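Local atomic coordinates of putative lipoprotein (Campylobacter jejuni subsp. jejuni, PDB entry 2G5G), a protein that binds heme in a cofacial arrangement linked to dimerization and probably takes part in bacterial heme uptake. Residues L47-D52 with L82-S87; K200-A205 with Q235-S240; D206-V209 with K214-L217; G229-I234 with I243-L248. All coordinates share one frame; numbering follows the deposited sequence.

Interaction 1. Residues L47-D52 with L82-S87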
loop_
_atom_site.group_PDB
_atom_site.type_symbol
_atom_site.label_atom_id
_atom_site.label_comp_id
_atom_site.label_asym_id
_atom_site.label_seq_id
_atom_site.Cartn_x
_atom_site.Cartn_y
_atom_site.Cartn_z
ATOM N N LEU A 47 13.283 -23.366 2.899
ATOM C CA LEU A 47 12.028 -24.085 3.214
ATOM C C LEU A 47 10.868 -23.175 2.863
ATOM O O LEU A 47 10.645 -22.133 3.529
ATOM C CB LEU A 47 11.946 -24.394 4.710
ATOM C CG LEU A 47 11.428 -25.742 5.218
ATOM C CD1 LEU A 47 10.928 -25.666 6.659
ATOM C CD2 LEU A 47 10.521 -26.597 4.295
ATOM N N GLY A 48 10.153 -23.543 1.797
ATOM C CA GLY A 48 9.065 -22.737 1.267
ATOM C C GLY A 48 7.742 -23.188 1.862
ATOM O O GLY A 48 7.482 -24.384 1.939
ATOM N N GLU A 49 6.924 -22.214 2.257
ATOM C CA GLU A 49 5.648 -22.473 2.913
ATOM C C GLU A 49 4.507 -21.624 2.315
ATOM O O GLU A 49 4.742 -20.620 1.633
ATOM C CB GLU A 49 5.751 -22.205 4.425
ATOM C CG GLU A 49 5.941 -20.712 4.756
ATOM C CD GLU A 49 5.377 -20.291 6.139
ATOM O OE1 GLU A 49 5.028 -21.148 6.970
ATOM O OE2 GLU A 49 5.281 -19.075 6.361
ATOM N N LYS A 50 3.282 -22.063 2.577
ATOM C CA LYS A 50 2.096 -21.218 2.421
ATOM C C LYS A 50 1.792 -20.698 3.850
ATOM O O LYS A 50 1.614 -21.504 4.765
ATOM C CB LYS A 50 0.939 -22.062 1.881
ATOM C CG LYS A 50 -0.353 -21.270 1.576
ATOM C CD LYS A 50 -1.410 -22.213 0.998
ATOM C CE LYS A 50 -2.746 -21.493 0.779
ATOM N NZ LYS A 50 -3.550 -21.465 2.038
ATOM N N HIS A 51 1.735 -19.376 4.013
ATOM C CA HIS A 51 1.834 -18.742 5.347
ATOM C C HIS A 51 0.733 -19.084 6.364
ATOM O O HIS A 51 0.948 -18.970 7.576
ATOM C CB HIS A 51 2.024 -17.226 5.213
ATOM C CG HIS A 51 3.251 -16.828 4.439
ATOM N ND1 HIS A 51 4.536 -17.105 4.869
ATOM C CD2 HIS A 51 3.387 -16.166 3.265
ATOM C CE1 HIS A 51 5.407 -16.630 3.992
ATOM N NE2 HIS A 51 4.733 -16.069 3.005
ATOM N N ASP A 52 -0.421 -19.553 5.880
ATOM C CA ASP A 52 -1.555 -19.859 6.764
ATOM C C ASP A 52 -1.877 -21.341 6.781
ATOM O O ASP A 52 -2.937 -21.738 7.268
ATOM C CB ASP A 52 -2.811 -19.049 6.367
ATOM C CG ASP A 52 -3.214 -19.233 4.894
ATOM O OD1 ASP A 52 -2.682 -20.140 4.214
ATOM O OD2 ASP A 52 -4.070 -18.455 4.401
ATOM N N LEU A 82 14.559 -15.945 8.999
ATOM C CA LEU A 82 13.111 -15.832 8.883
ATOM C C LEU A 82 12.730 -14.678 7.987
ATOM O O LEU A 82 13.100 -13.519 8.240
ATOM C CB LEU A 82 12.447 -15.706 10.277
ATOM C CG LEU A 82 12.484 -16.896 11.243
ATOM C CD1 LEU A 82 11.874 -16.539 12.605
ATOM C CD2 LEU A 82 11.809 -18.125 10.666
ATOM N N GLU A 83 11.983 -14.978 6.919
ATOM C CA GLU A 83 11.371 -13.913 6.120
ATOM C C GLU A 83 10.566 -12.991 7.058
ATOM O O GLU A 83 10.398 -11.803 6.767
ATOM C CB GLU A 83 10.412 -14.501 5.066
ATOM C CG GLU A 83 9.615 -13.428 4.263
ATOM C CD GLU A 83 8.492 -14.009 3.378
ATOM O OE1 GLU A 83 8.291 -15.236 3.348
ATOM O OE2 GLU A 83 7.808 -13.214 2.726
HETATM N N MSE A 84 10.067 -13.523 8.175
HETATM C CA MSE A 84 9.177 -12.659 8.999
HETATM C C MSE A 84 9.849 -11.639 9.891
HETATM O O MSE A 84 9.173 -10.803 10.489
HETATM C CB MSE A 84 7.993 -13.368 9.694
HETATM C CG MSE A 84 8.009 -14.843 10.059
HETATM SE SE MSE A 84 8.673 -16.289 8.853
HETATM C CE MSE A 84 7.772 -15.923 7.140
ATOM N N LEU A 85 11.181 -11.654 9.934
ATOM C CA LEU A 85 11.916 -10.623 10.661
ATOM C C LEU A 85 12.859 -9.913 9.742
ATOM O O LEU A 85 13.473 -10.538 8.855
ATOM C CB LEU A 85 12.647 -11.220 11.864
ATOM C CG LEU A 85 11.721 -11.739 12.955
ATOM C CD1 LEU A 85 12.413 -12.666 13.928
ATOM C CD2 LEU A 85 11.086 -10.551 13.701
ATOM N N ALA A 86 12.984 -8.602 9.931
ATOM C CA ALA A 86 13.915 -7.820 9.136
ATOM C C ALA A 86 15.363 -7.990 9.598
ATOM O O ALA A 86 15.609 -8.180 10.792
ATOM C CB ALA A 86 13.526 -6.327 9.140
ATOM N N SER A 87 16.300 -7.897 8.651
ATOM C CA SER A 87 17.748 -8.034 8.943
ATOM C C SER A 87 18.271 -6.857 9.793
ATOM O O SER A 87 19.245 -6.998 10.541
ATOM C CB SER A 87 18.546 -8.146 7.643
ATOM O OG SER A 87 18.538 -6.931 6.932
HETATM O O HOH W 1 5.822 -14.082 1.269
#
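His51 and Glu83 meet at the carboxyl ends of the parallel strands 44-49 and 78-82, which flank strand 214-220 in the central sheet. No direct hydrogen bond joins residues 47-52 to 82-87. Glu83 approaches the imidazole at its edge, with OE1 near the ring plane and 3.3 Å from His51 CE1. The carboxylate and ring planes are turned 65° apart. One water bridges the same two side chains. It lies 2.9 Å from His51 NE2 and donates to Glu83 OE2 at 2.6 Å. Glu83 reaches this place because its CG is anti to the backbone N (chi1 174°) and the chain stays extended beyond it. Its OE1 also accepts a hydrogen bond from Gly220 N, which helps to fix the carboxylate.

The other ring nitrogen is held within its own segment. His51 ND1 donates to Glu49 OE2 at 2.6 Å, with a bent angle of 144°. It meets the anti side, tilted out of the carboxylate plane. Tyr123 OH also bonds this oxygen. The second oxygen of Glu49, OE1, forms a salt bridge with Lys57. Selenomethionine Met84 completes the contact. Its chain is bent, and Met84 CE sits 4.0 Å from His51 CE1 and 4.1 Å from Glu49 OE2. Trp118 packs edge-to-face on His51 and also touches Met84. Glu83 lies about 7 Å, side chain to ligand, from a bound heme. The carboxyl ends of parallel strands commonly form the ligand-binding end of alpha/beta folds, consistent with the nearby heme.

Interaction 2. Residues K200-A205 with Q235-S240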
loop_
_atom_site.group_PDB
_atom_site.type_symbol
_atom_site.label_atom_id
_atom_site.label_comp_id
_atom_site.label_asym_id
_atom_site.label_seq_id
_atom_site.Cartn_x
_atom_site.Cartn_y
_atom_site.Cartn_z
ATOM N N LYS A 200 13.359 -7.847 -1.731
ATOM C CA LYS A 200 13.213 -8.764 -0.593
ATOM C C LYS A 200 14.082 -9.989 -0.840
ATOM O O LYS A 200 14.825 -10.421 0.036
ATOM C CB LYS A 200 11.761 -9.235 -0.408
ATOM C CG LYS A 200 10.795 -8.174 0.174
ATOM C CD LYS A 200 9.353 -8.655 0.156
ATOM C CE LYS A 200 8.474 -7.764 1.065
ATOM N NZ LYS A 200 7.058 -8.177 0.913
ATOM N N ASP A 201 14.004 -10.519 -2.055
ATOM C CA ASP A 201 14.776 -11.706 -2.462
ATOM C C ASP A 201 16.283 -11.484 -2.402
ATOM O O ASP A 201 17.033 -12.343 -1.924
ATOM C CB ASP A 201 14.306 -12.133 -3.855
ATOM C CG ASP A 201 12.957 -12.822 -3.810
ATOM O OD1 ASP A 201 12.564 -13.295 -2.710
ATOM O OD2 ASP A 201 12.263 -12.884 -4.856
ATOM N N ARG A 202 16.709 -10.288 -2.805
ATOM C CA ARG A 202 18.098 -9.889 -2.797
ATOM C C ARG A 202 18.639 -9.818 -1.365
ATOM O O ARG A 202 19.721 -10.331 -1.092
ATOM C CB ARG A 202 18.263 -8.532 -3.496
ATOM C CG ARG A 202 19.702 -8.043 -3.616
ATOM C CD ARG A 202 20.577 -9.038 -4.376
ATOM N NE ARG A 202 20.143 -9.310 -5.756
ATOM C CZ ARG A 202 20.511 -8.584 -6.814
ATOM N NH1 ARG A 202 21.309 -7.518 -6.673
ATOM N NH2 ARG A 202 20.082 -8.914 -8.026
ATOM N N ARG A 203 17.866 -9.200 -0.481
ATOM C CA ARG A 203 18.247 -9.052 0.937
ATOM C C ARG A 203 18.322 -10.400 1.644
ATOM O O ARG A 203 19.342 -10.686 2.264
ATOM C CB ARG A 203 17.267 -8.142 1.687
ATOM C CG ARG A 203 17.437 -8.159 3.234
ATOM C CD ARG A 203 18.774 -7.602 3.673
ATOM N NE ARG A 203 18.989 -6.244 3.150
ATOM C CZ ARG A 203 18.457 -5.123 3.671
ATOM N NH1 ARG A 203 17.675 -5.150 4.745
ATOM N NH2 ARG A 203 18.722 -3.964 3.093
HETATM N N MSE A 204 17.256 -11.204 1.556
HETATM C CA MSE A 204 17.274 -12.557 2.114
HETATM C C MSE A 204 18.475 -13.353 1.587
HETATM O O MSE A 204 19.151 -14.010 2.397
HETATM C CB MSE A 204 15.952 -13.286 1.898
HETATM C CG MSE A 204 14.742 -12.561 2.579
HETATM SE SE MSE A 204 13.258 -13.678 2.749
HETATM C CE MSE A 204 12.234 -12.817 1.301
ATOM N N ALA A 205 18.747 -13.291 0.271
ATOM C CA ALA A 205 19.986 -13.878 -0.307
ATOM C C ALA A 205 21.264 -13.328 0.318
ATOM O O ALA A 205 22.205 -14.086 0.606
ATOM C CB ALA A 205 20.049 -13.724 -1.814
ATOM N N GLN A 235 22.981 -17.069 -6.669
ATOM C CA GLN A 235 23.856 -17.274 -7.830
ATOM C C GLN A 235 24.567 -16.008 -8.236
ATOM O O GLN A 235 25.776 -16.036 -8.502
ATOM C CB GLN A 235 23.056 -17.753 -9.057
ATOM C CG GLN A 235 22.465 -19.140 -8.915
ATOM C CD GLN A 235 21.747 -19.585 -10.188
ATOM O OE1 GLN A 235 20.583 -19.979 -10.140
ATOM N NE2 GLN A 235 22.445 -19.529 -11.333
ATOM N N ASP A 236 23.804 -14.902 -8.313
ATOM C CA ASP A 236 24.349 -13.576 -8.679
ATOM C C ASP A 236 25.357 -13.059 -7.656
ATOM O O ASP A 236 26.296 -12.334 -8.036
ATOM C CB ASP A 236 23.238 -12.534 -8.897
ATOM C CG ASP A 236 22.557 -12.648 -10.291
ATOM O OD1 ASP A 236 23.051 -13.386 -11.172
ATOM O OD2 ASP A 236 21.518 -11.979 -10.487
ATOM N N PHE A 237 25.186 -13.417 -6.378
ATOM C CA PHE A 237 26.211 -13.131 -5.358
ATOM C C PHE A 237 27.535 -13.930 -5.539
ATOM O O PHE A 237 28.508 -13.682 -4.809
ATOM C CB PHE A 237 25.653 -13.341 -3.916
ATOM C CG PHE A 237 24.963 -12.118 -3.309
ATOM C CD1 PHE A 237 25.680 -10.961 -3.009
ATOM C CD2 PHE A 237 23.603 -12.140 -3.013
ATOM C CE1 PHE A 237 25.044 -9.872 -2.461
ATOM C CE2 PHE A 237 22.965 -11.053 -2.448
ATOM C CZ PHE A 237 23.684 -9.914 -2.171
ATOM N N LYS A 238 27.542 -14.898 -6.461
ATOM C CA LYS A 238 28.677 -15.797 -6.744
ATOM C C LYS A 238 29.056 -16.636 -5.513
ATOM O O LYS A 238 30.228 -16.829 -5.238
ATOM C CB LYS A 238 29.896 -15.022 -7.312
ATOM C CG LYS A 238 29.522 -14.055 -8.428
ATOM C CD LYS A 238 29.714 -14.687 -9.779
ATOM C CE LYS A 238 30.881 -14.013 -10.512
ATOM N NZ LYS A 238 31.423 -14.809 -11.688
ATOM N N SER A 239 28.053 -17.136 -4.795
ATOM C CA SER A 239 28.279 -18.037 -3.672
ATOM C C SER A 239 28.703 -19.417 -4.177
ATOM O O SER A 239 28.136 -19.928 -5.144
ATOM C CB SER A 239 27.003 -18.187 -2.856
ATOM O OG SER A 239 27.272 -18.961 -1.688
ATOM N N SER A 240 29.696 -20.030 -3.522
ATOM C CA SER A 240 29.965 -21.449 -3.746
ATOM C C SER A 240 29.303 -22.367 -2.702
ATOM O O SER A 240 29.537 -23.574 -2.721
ATOM C CB SER A 240 31.455 -21.745 -3.803
ATOM O OG SER A 240 31.992 -21.313 -5.035
#
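Apolar contact carries most of this meeting of helix 187-210 with the end of helix 230-236, and Phe237 makes it. The ring reaches Ala205, whose CB is 4.0 Å from Phe237 CE2. It also meets the aliphatic part of Arg202, with CD 3.7 Å from Phe237 CE2. Arg202 bends at chi2 and chi3, and its guanidinium plane is turned 75° from the ring. So the arginine offers the ring its CD methylene and not a stacked charged group.

At the ring edge a backbone carbonyl, Arg202 O, lies in the ring plane, 3.6 Å from Phe237 CE2.

The charges probably attract weakly. Arg202 NH2 is 4.2 Å from Asp236 OD2, beyond a salt bridge, and the oxygen lies well out of the guanidinium plane. Both groups are held by outside partners. Ser162 OG bonds both Arg202 NH2 and Asp236 OD2. Arg202 NH2 also donates to Lys158 O, Asp236 OD2 bonds Tyr160 N, and Arg202 NE pairs with His233 ND1.

Backbone bonding shapes the second segment. Lys238 N bonds Gln235 O at 2.9 Å, and Lys238 turns to positive phi (61°). Phe237 thus projects from a helix end closed by a Schellman motif.

Interaction 3. Residues D206-V209 with K214-L217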
loop_
_atom_site.group_PDB
_atom_site.type_symbol
_atom_site.label_atom_id
_atom_site.label_comp_id
_atom_site.label_asym_id
_atom_site.label_seq_id
_atom_site.Cartn_x
_atom_site.Cartn_y
_atom_site.Cartn_z
ATOM N N ASP A 206 21.297 -12.015 0.525
ATOM C CA ASP A 206 22.473 -11.352 1.080
ATOM C C ASP A 206 22.736 -11.958 2.471
ATOM O O ASP A 206 23.846 -12.396 2.770
ATOM C CB ASP A 206 22.195 -9.826 1.118
ATOM C CG ASP A 206 23.434 -8.969 1.415
ATOM O OD1 ASP A 206 24.546 -9.468 1.659
ATOM O OD2 ASP A 206 23.277 -7.746 1.393
ATOM N N VAL A 207 21.690 -12.068 3.276
ATOM C CA VAL A 207 21.798 -12.601 4.645
ATOM C C VAL A 207 22.339 -14.046 4.605
ATOM O O VAL A 207 23.231 -14.428 5.411
ATOM C CB VAL A 207 20.437 -12.494 5.423
ATOM C CG1 VAL A 207 20.460 -13.235 6.761
ATOM C CG2 VAL A 207 20.007 -11.005 5.610
ATOM N N LEU A 208 21.849 -14.827 3.649
ATOM C CA LEU A 208 22.171 -16.264 3.616
ATOM C C LEU A 208 23.595 -16.503 3.103
ATOM O O LEU A 208 24.347 -17.333 3.629
ATOM C CB LEU A 208 21.134 -17.011 2.766
ATOM C CG LEU A 208 19.691 -16.957 3.288
ATOM C CD1 LEU A 208 18.715 -17.604 2.300
ATOM C CD2 LEU A 208 19.577 -17.646 4.684
ATOM N N VAL A 209 23.964 -15.727 2.104
ATOM C CA VAL A 209 25.237 -15.849 1.437
ATOM C C VAL A 209 26.390 -15.499 2.389
ATOM O O VAL A 209 27.451 -16.123 2.338
ATOM C CB VAL A 209 25.243 -14.925 0.214
ATOM C CG1 VAL A 209 26.669 -14.552 -0.219
ATOM C CG2 VAL A 209 24.480 -15.600 -0.927
ATOM N N LYS A 214 25.949 -23.003 8.950
ATOM C CA LYS A 214 24.833 -23.607 8.229
ATOM C C LYS A 214 23.537 -22.916 8.639
ATOM O O LYS A 214 23.335 -22.485 9.803
ATOM C CB LYS A 214 24.799 -25.127 8.453
ATOM C CG LYS A 214 23.935 -25.872 7.417
ATOM C CD LYS A 214 23.720 -27.397 7.788
ATOM C CE LYS A 214 25.045 -28.164 7.867
ATOM N NZ LYS A 214 25.774 -28.222 6.534
ATOM N N VAL A 215 22.629 -22.782 7.681
ATOM C CA VAL A 215 21.450 -21.939 7.908
ATOM C C VAL A 215 20.262 -22.482 7.150
ATOM O O VAL A 215 20.415 -22.943 5.991
ATOM C CB VAL A 215 21.725 -20.429 7.580
ATOM C CG1 VAL A 215 22.092 -20.201 6.071
ATOM C CG2 VAL A 215 20.525 -19.501 8.006
ATOM N N LEU A 216 19.102 -22.458 7.822
ATOM C CA LEU A 216 17.811 -22.710 7.180
ATOM C C LEU A 216 16.964 -21.416 7.125
ATOM O O LEU A 216 16.803 -20.720 8.151
ATOM C CB LEU A 216 17.040 -23.801 7.938
ATOM C CG LEU A 216 15.653 -24.162 7.340
ATOM C CD1 LEU A 216 15.343 -25.619 7.456
ATOM C CD2 LEU A 216 14.621 -23.344 8.077
ATOM N N LEU A 217 16.430 -21.108 5.933
ATOM C CA LEU A 217 15.462 -20.037 5.759
ATOM C C LEU A 217 14.038 -20.590 5.729
ATOM O O LEU A 217 13.762 -21.600 5.049
ATOM C CB LEU A 217 15.705 -19.248 4.474
ATOM C CG LEU A 217 14.709 -18.116 4.102
ATOM C CD1 LEU A 217 14.973 -16.817 4.870
ATOM C CD2 LEU A 217 14.768 -17.865 2.614
#
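Leu208 sets its CG anti to the carbonyl carbon (chi1 -62°), and chi2 of 174° then extends CD1 and turns CD2 off as a branch. These torsions carry both methyls from helix 187-210 onto strand 214-220, where Val215 and Leu217 receive them. The helix is the last one in a beta-alpha-beta crossover that leads from strand 137-141 to strand 214-220 and passes strand 78-82. A short turn joins it to the strand, so the contact closes quickly along the chain.

The branches of Leu208 divide the work for the most part. Leu208 CD2 sits against the fork of Val215, 3.8 Å from Val215 CG1 and 3.9 Å from Val215 CG2. Both methyls of the valine therefore touch the same carbon. The other branch goes to Leu217: Leu208 CD1 is 4.1 Å from Leu217 CB. The leucine side chain crosses each of its two partners at about a right angle. Val215 and Leu217 are alternate residues of the strand and both direct their CB atoms to the helix, while Leu216 between them faces the other way and packs on strands 44-49 and 78-82.

The contact is buried and wholly apolar. Leu208 also touches Ala81 of strand 78-82, Val44 of strand 44-49 and Ile230 of helix 230-236, so it packs over three neighbouring strands. Its backbone O accepts a hydrogen bond from Lys241 NZ. The same Leu208 CD1 comes closest to Leu217 at its CD2, 4.0 Å away.

Interaction 4. Residues G229-I234 with I243-L248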
loop_
_atom_site.group_PDB
_atom_site.type_symbol
_atom_site.label_atom_id
_atom_site.label_comp_id
_atom_site.label_asym_id
_atom_site.label_seq_id
_atom_site.Cartn_x
_atom_site.Cartn_y
_atom_site.Cartn_z
ATOM N N GLY A 229 13.004 -16.807 -7.446
ATOM C CA GLY A 229 13.277 -16.303 -6.085
ATOM C C GLY A 229 14.721 -16.209 -5.626
ATOM O O GLY A 229 15.668 -16.090 -6.415
ATOM N N ILE A 230 14.868 -16.262 -4.308
ATOM C CA ILE A 230 16.171 -16.217 -3.645
ATOM C C ILE A 230 17.334 -17.018 -4.291
ATOM O O ILE A 230 18.437 -16.490 -4.379
ATOM C CB ILE A 230 16.029 -16.597 -2.159
ATOM C CG1 ILE A 230 15.108 -15.560 -1.467
ATOM C CG2 ILE A 230 17.448 -16.718 -1.469
ATOM C CD1 ILE A 230 14.419 -16.078 -0.202
ATOM N N PRO A 231 17.097 -18.274 -4.726
ATOM C CA PRO A 231 18.207 -19.018 -5.393
ATOM C C PRO A 231 18.906 -18.293 -6.555
ATOM O O PRO A 231 20.131 -18.407 -6.702
ATOM C CB PRO A 231 17.537 -20.323 -5.836
ATOM C CG PRO A 231 16.466 -20.556 -4.789
ATOM C CD PRO A 231 15.910 -19.140 -4.560
ATOM N N LEU A 232 18.151 -17.521 -7.352
ATOM C CA LEU A 232 18.738 -16.738 -8.433
ATOM C C LEU A 232 19.679 -15.655 -7.899
ATOM O O LEU A 232 20.717 -15.380 -8.494
ATOM C CB LEU A 232 17.641 -16.065 -9.267
ATOM C CG LEU A 232 16.573 -16.974 -9.881
ATOM C CD1 LEU A 232 15.492 -16.112 -10.567
ATOM C CD2 LEU A 232 17.245 -17.936 -10.871
ATOM N N HIS A 233 19.302 -15.055 -6.775
ATOM C CA HIS A 233 20.070 -13.952 -6.197
ATOM C C HIS A 233 21.324 -14.494 -5.548
ATOM O O HIS A 233 22.397 -13.894 -5.678
ATOM C CB HIS A 233 19.226 -13.141 -5.197
ATOM C CG HIS A 233 18.029 -12.492 -5.824
ATOM N ND1 HIS A 233 18.005 -11.162 -6.183
ATOM C CD2 HIS A 233 16.820 -12.997 -6.170
ATOM C CE1 HIS A 233 16.834 -10.876 -6.727
ATOM N NE2 HIS A 233 16.097 -11.971 -6.732
ATOM N N ILE A 234 21.210 -15.667 -4.908
ATOM C CA ILE A 234 22.407 -16.380 -4.393
ATOM C C ILE A 234 23.439 -16.618 -5.500
ATOM O O ILE A 234 24.634 -16.385 -5.318
ATOM C CB ILE A 234 22.024 -17.703 -3.666
ATOM C CG1 ILE A 234 21.229 -17.394 -2.383
ATOM C CG2 ILE A 234 23.291 -18.595 -3.362
ATOM C CD1 ILE A 234 20.636 -18.657 -1.686
ATOM N N ILE A 243 23.452 -25.088 -1.968
ATOM C CA ILE A 243 22.092 -24.601 -1.747
ATOM C C ILE A 243 21.083 -25.727 -2.023
ATOM O O ILE A 243 21.136 -26.372 -3.081
ATOM C CB ILE A 243 21.744 -23.434 -2.722
ATOM C CG1 ILE A 243 22.890 -22.370 -2.843
ATOM C CG2 ILE A 243 20.406 -22.796 -2.318
ATOM C CD1 ILE A 243 23.360 -21.750 -1.428
ATOM N N VAL A 244 20.116 -25.909 -1.128
ATOM C CA VAL A 244 19.042 -26.899 -1.339
ATOM C C VAL A 244 17.694 -26.267 -0.977
ATOM O O VAL A 244 17.573 -25.521 0.015
ATOM C CB VAL A 244 19.262 -28.245 -0.570
ATOM C CG1 VAL A 244 19.227 -28.021 0.954
ATOM C CG2 VAL A 244 18.218 -29.270 -0.991
ATOM N N VAL A 245 16.693 -26.575 -1.797
ATOM C CA VAL A 245 15.377 -25.956 -1.678
ATOM C C VAL A 245 14.344 -27.040 -1.451
ATOM O O VAL A 245 14.253 -28.006 -2.231
ATOM C CB VAL A 245 14.982 -25.121 -2.929
ATOM C CG1 VAL A 245 13.594 -24.474 -2.716
ATOM C CG2 VAL A 245 16.069 -24.075 -3.294
ATOM N N VAL A 246 13.605 -26.890 -0.362
ATOM C CA VAL A 246 12.537 -27.822 -0.010
ATOM C C VAL A 246 11.237 -27.065 0.011
ATOM O O VAL A 246 11.077 -26.098 0.779
ATOM C CB VAL A 246 12.738 -28.461 1.373
ATOM C CG1 VAL A 246 11.536 -29.439 1.702
ATOM C CG2 VAL A 246 14.054 -29.236 1.435
ATOM N N ASN A 247 10.282 -27.482 -0.810
ATOM C CA ASN A 247 9.025 -26.729 -0.857
ATOM C C ASN A 247 7.938 -27.583 -0.239
ATOM O O ASN A 247 7.876 -28.793 -0.487
ATOM C CB ASN A 247 8.610 -26.310 -2.275
ATOM C CG ASN A 247 7.444 -25.285 -2.253
ATOM O OD1 ASN A 247 6.512 -25.330 -3.062
ATOM N ND2 ASN A 247 7.492 -24.390 -1.298
ATOM N N LEU A 248 7.110 -26.951 0.578
ATOM C CA LEU A 248 5.933 -27.599 1.177
ATOM C C LEU A 248 4.766 -27.327 0.218
ATOM O O LEU A 248 4.355 -26.180 0.049
ATOM C CB LEU A 248 5.681 -27.021 2.587
ATOM C CG LEU A 248 6.919 -27.089 3.509
ATOM C CD1 LEU A 248 6.629 -26.371 4.852
ATOM C CD2 LEU A 248 7.414 -28.535 3.701
#
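The puckered ring of Pro231 meets Val245 by its CG, with Pro231 CG 3.8 Å from Val245 CG2, and the two side chains cross at about a right angle. The flat group here, the His233 imidazole, is turned from the strand. Gly229 C lies in plane at its edge, and His233 packs against Asp201 and Ala205 of helix 187-210. Helix 230-236 thus packs beside helix 187-210 and, by Pro231 and Ile234, on strand 243-248. It belongs to a beta-alpha-beta crossover that leads from strand 214-220 to strand 243-248 and passes strand 44-49.

Pro231 stands in the first turn of its helix, where a backbone N without hydrogen costs no helical bond. Two backbone bonds span it: Leu232 N bonds Gly229 O at 3.0 Å, and Ile234 N bonds Ile230 O at 2.9 Å.

One turn on, Ile234 and Ile243 reach toward each other tip to tip. Ile234 places CG2 anti to its backbone N, and chi2 of 172° extends its other branch, so both branches meet the strand residue. Ile234 CG2 is 3.8 Å from Ile243 CG1, and Ile234 CD1 is 4.1 Å from Ile243 CD1. Ile243 and Val245 are alternate strand residues and both face the helix. Ile243 also touches Val44 and Leu46 of the adjacent strand. The nearest approach of the isoleucines is 3.7 Å, from Ile234 CG2 to Ile243 CD1.

How the interactions relate
All four contacts belong to one alpha/beta fold around a mixed sheet. Strands 243-248, 44-49, 214-220 and 78-82 are parallel neighbours in that order and carry parts of interactions 4, 1, 3 and 1. Interactions 2 and 3 share helix 187-210, with centres about 9 Å apart. Interactions 2 and 4 share helix 230-236, with centres about 10 Å apart. Interaction 1 closes first along the chain. Interaction 3 falls between the two segments of interaction 2, whose segments alternate with those of interaction 4. Leu217 CD2 touches Ile230 CD1 at 3.4 Å, joining interactions 3 and 4. Lys200 NZ of helix 187-210 hydrogen-bonds the heme, so this packed core adjoins the heme site.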